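Local coordinates for XAC2610 protein (Xanthomonas axonopodis pv. citri, PDB 4QTQ) that probably acts as an immunity protein that inhibits a peptidoglycan hydrolase delivered by the type IV secretion system, and binds a calcium ion, at residues A[15-20]-A[32-37]. Numbering follows the deposited sequence.
Sequences LNEQGE and VHAQSC
The side chain of Gln35, just past strand 28-33, reaches Gln18 in the turn at 16-19. Its CB starts away from residues 15-20. CG lies beside the backbone N (chi1 -40°), and a bend at chi2 (-73°) then brings the chain round to the turn. CD and OE1 each come to 3.7 Å from Gln18 O. NE2 makes the bond, donating to Gln18 O at 2.8 Å. That acceptor lies close to the amide plane of Gln35. One residue earlier, Ala34 N donates to Gly19 O over 2.8 Å, nearly straight at 169° and in the carbonyl plane. These bonds fasten a type I turn, Asn16 to Gly19, to the end of the antiparallel hairpin of strands 20-25 and 28-33, where Glu20 and His33 form a non-hydrogen-bonded pair. Asn16 OD1 braces the turn from within, taking Glu20 N at 3.0 Å and, weakly, Gln18 N. On the pair's side-chain face, in the His33 conformer given, Glu20 CG sits 3.5 Å from His33 ND1. The carboxylate stands steeply to that ring, with CD at the ring edge. Leu15 points toward 32-37: CD2 meets Val32 CG1, and CD1 lies 3.7 Å from Cys37 SG, which is disulfide-bonded to Cys47.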
ATOM      1  N   LEU A  15     -10.834  16.849  -6.774  1.00 45.39           N
ATOM      2  CA  LEU A  15     -11.615  16.629  -7.976  1.00 45.67           C
ATOM      3  C   LEU A  15     -12.317  17.926  -8.358  1.00 47.53           C
ATOM      4  O   LEU A  15     -13.095  18.479  -7.571  1.00 49.10           O
ATOM      5  CB  LEU A  15     -12.634  15.505  -7.752  1.00 47.77           C
ATOM      6  CG  LEU A  15     -12.005  14.128  -7.510  1.00 48.84           C
ATOM      7  CD1 LEU A  15     -12.997  13.192  -6.844  1.00 52.48           C
ATOM      8  CD2 LEU A  15     -11.480  13.543  -8.815  1.00 47.57           C
ATOM      9  N   ASN A  16     -12.005  18.435  -9.549  1.00 46.62           N
ATOM     10  CA  ASN A  16     -12.668  19.624 -10.073  1.00 47.99           C
ATOM     11  C   ASN A  16     -14.124  19.341 -10.462  1.00 50.94           C
ATOM     12  O   ASN A  16     -14.635  18.233 -10.262  1.00 51.49           O
ATOM     13  CB  ASN A  16     -11.870  20.203 -11.259  1.00 47.74           C
ATOM     14  CG  ASN A  16     -12.009  19.390 -12.542  1.00 46.63           C
ATOM     15  OD1 ASN A  16     -12.698  18.368 -12.598  1.00 44.84           O
ATOM     16  ND2 ASN A  16     -11.350  19.853 -13.587  1.00 48.47           N
ATOM     17  N   GLU A  17     -14.777  20.351 -11.022  1.00 55.11           N
ATOM     18  CA  GLU A  17     -16.183  20.255 -11.439  1.00 58.50           C
ATOM     19  C   GLU A  17     -16.519  19.109 -12.426  1.00 58.48           C
ATOM     20  O   GLU A  17     -17.652  18.645 -12.448  1.00 60.15           O
ATOM     21  CB  GLU A  17     -16.684  21.613 -11.971  1.00 61.64           C
ATOM     22  CG  GLU A  17     -15.843  22.247 -13.082  0.80 65.21           C
ATOM     23  CD  GLU A  17     -14.537  22.877 -12.604  0.80 65.84           C
ATOM     24  OE1 GLU A  17     -14.371  23.064 -11.378  0.80 64.63           O
ATOM     25  OE2 GLU A  17     -13.661  23.175 -13.454  0.80 67.31           O
ATOM     26  N   GLN A  18     -15.548  18.644 -13.215  1.00 59.92           N
ATOM     27  CA  GLN A  18     -15.740  17.456 -14.081  1.00 61.63           C
ATOM     28  C   GLN A  18     -15.351  16.118 -13.418  1.00 59.74           C
ATOM     29  O   GLN A  18     -15.288  15.085 -14.095  1.00 61.46           O
ATOM     30  CB  GLN A  18     -14.948  17.600 -15.392  1.00 65.68           C
ATOM     31  CG  GLN A  18     -15.574  18.533 -16.412  1.00 71.21           C
ATOM     32  CD  GLN A  18     -15.371  19.992 -16.066  1.00 74.10           C
ATOM     33  OE1 GLN A  18     -14.283  20.390 -15.641  1.00 74.79           O
ATOM     34  NE2 GLN A  18     -16.413  20.803 -16.247  1.00 78.04           N
ATOM     35  N   GLY A  19     -15.093  16.125 -12.114  1.00 56.21           N
ATOM     36  CA  GLY A  19     -14.622  14.922 -11.427  1.00 54.56           C
ATOM     37  C   GLY A  19     -13.238  14.506 -11.902  1.00 52.70           C
ATOM     38  O   GLY A  19     -12.989  13.327 -12.151  1.00 52.03           O
ATOM     39  N   GLU A  20     -12.331  15.478 -12.002  1.00 49.76           N
ATOM     40  CA  GLU A  20     -11.009  15.249 -12.562  1.00 49.66           C
ATOM     41  C   GLU A  20      -9.893  15.878 -11.745  1.00 46.62           C
ATOM     42  O   GLU A  20     -10.043  16.980 -11.213  1.00 45.91           O
ATOM     43  CB  GLU A  20     -10.963  15.751 -14.013  1.00 53.56           C
ATOM     44  CG  GLU A  20     -11.055  14.622 -15.027  1.00 60.58           C
ATOM     45  CD  GLU A  20     -11.790  14.994 -16.306  1.00 67.66           C
ATOM     46  OE1 GLU A  20     -11.821  16.195 -16.672  1.00 70.04           O
ATOM     47  OE2 GLU A  20     -12.336  14.065 -16.947  1.00 73.34           O
ATOM     48  N   VAL A  32      -6.874  11.454 -12.380  1.00 42.13           N
ATOM     49  CA  VAL A  32      -7.974  10.718 -11.777  1.00 41.81           C
ATOM     50  C   VAL A  32      -9.256  11.220 -12.435  1.00 43.95           C
ATOM     51  O   VAL A  32      -9.430  12.427 -12.610  1.00 44.88           O
ATOM     52  CB  VAL A  32      -8.069  10.958 -10.248  1.00 41.09           C
ATOM     53  CG1 VAL A  32      -9.216  10.147  -9.646  1.00 40.98           C
ATOM     54  CG2 VAL A  32      -6.758  10.611  -9.556  1.00 40.52           C
ATOM     55  N   HIS A  33     -10.119  10.286 -12.823  1.00 44.28           N
ATOM     56  CA  HIS A  33     -11.425  10.596 -13.364  0.50 46.71           C
ATOM     57  C   HIS A  33     -12.456   9.820 -12.530  1.00 47.31           C
ATOM     58  O   HIS A  33     -12.506   8.589 -12.594  1.00 47.46           O
ATOM     59  CB  HIS A  33     -11.457  10.202 -14.847  0.50 48.49           C
ATOM     60  CG  HIS A  33     -10.151  10.426 -15.550  0.50 48.39           C
ATOM     61  ND1 HIS A  33      -9.844  11.604 -16.193  0.50 49.23           N
ATOM     62  CD2 HIS A  33      -9.057   9.635 -15.671  0.50 47.95           C
ATOM     63  CE1 HIS A  33      -8.627  11.522 -16.700  0.50 49.84           C
ATOM     64  NE2 HIS A  33      -8.127  10.337 -16.397  0.50 49.08           N
ATOM     65  N   ALA A  34     -13.250  10.536 -11.740  1.00 47.41           N
ATOM     66  CA  ALA A  34     -14.219   9.913 -10.846  1.00 48.73           C
ATOM     67  C   ALA A  34     -15.417  10.815 -10.670  1.00 51.30           C
ATOM     68  O   ALA A  34     -15.275  11.959 -10.241  1.00 51.07           O
ATOM     69  CB  ALA A  34     -13.591   9.628  -9.489  1.00 47.48           C
ATOM     70  N   GLN A  35     -16.589  10.277 -10.986  1.00 55.57           N
ATOM     71  CA  GLN A  35     -17.861  10.974 -10.839  1.00 60.36           C
ATOM     72  C   GLN A  35     -18.612  10.411  -9.631  1.00 58.30           C
ATOM     73  O   GLN A  35     -18.326   9.308  -9.167  1.00 59.06           O
ATOM     74  CB  GLN A  35     -18.726  10.765 -12.093  1.00 66.12           C
ATOM     75  CG  GLN A  35     -17.991  10.806 -13.430  1.00 71.16           C
ATOM     76  CD  GLN A  35     -17.577  12.209 -13.829  1.00 75.87           C
ATOM     77  OE1 GLN A  35     -18.426  13.069 -14.059  1.00 80.50           O
ATOM     78  NE2 GLN A  35     -16.267  12.445 -13.929  1.00 77.25           N
ATOM     79  N   SER A  36     -19.582  11.169  -9.138  1.00 58.51           N
ATOM     80  CA  SER A  36     -20.524  10.685  -8.120  1.00 58.99           C
ATOM     81  C   SER A  36     -19.848  10.194  -6.835  1.00 55.56           C
ATOM     82  O   SER A  36     -20.306   9.237  -6.210  1.00 57.17           O
ATOM     83  CB  SER A  36     -21.402   9.566  -8.696  1.00 62.66           C
ATOM     84  OG  SER A  36     -21.996   9.959  -9.921  1.00 67.12           O
ATOM     85  N   CYS A  37     -18.765  10.858  -6.447  1.00 51.13           N
ATOM     86  CA  CYS A  37     -18.088  10.575  -5.202  1.00 47.21           C
ATOM     87  C   CYS A  37     -18.916  11.139  -4.049  1.00 46.96           C
ATOM     88  O   CYS A  37     -19.739  12.026  -4.254  1.00 48.70           O
ATOM     89  CB  CYS A  37     -16.690  11.198  -5.225  1.00 46.87           C
ATOM     90  SG  CYS A  37     -15.680  10.661  -6.641  1.00 46.64           S
TER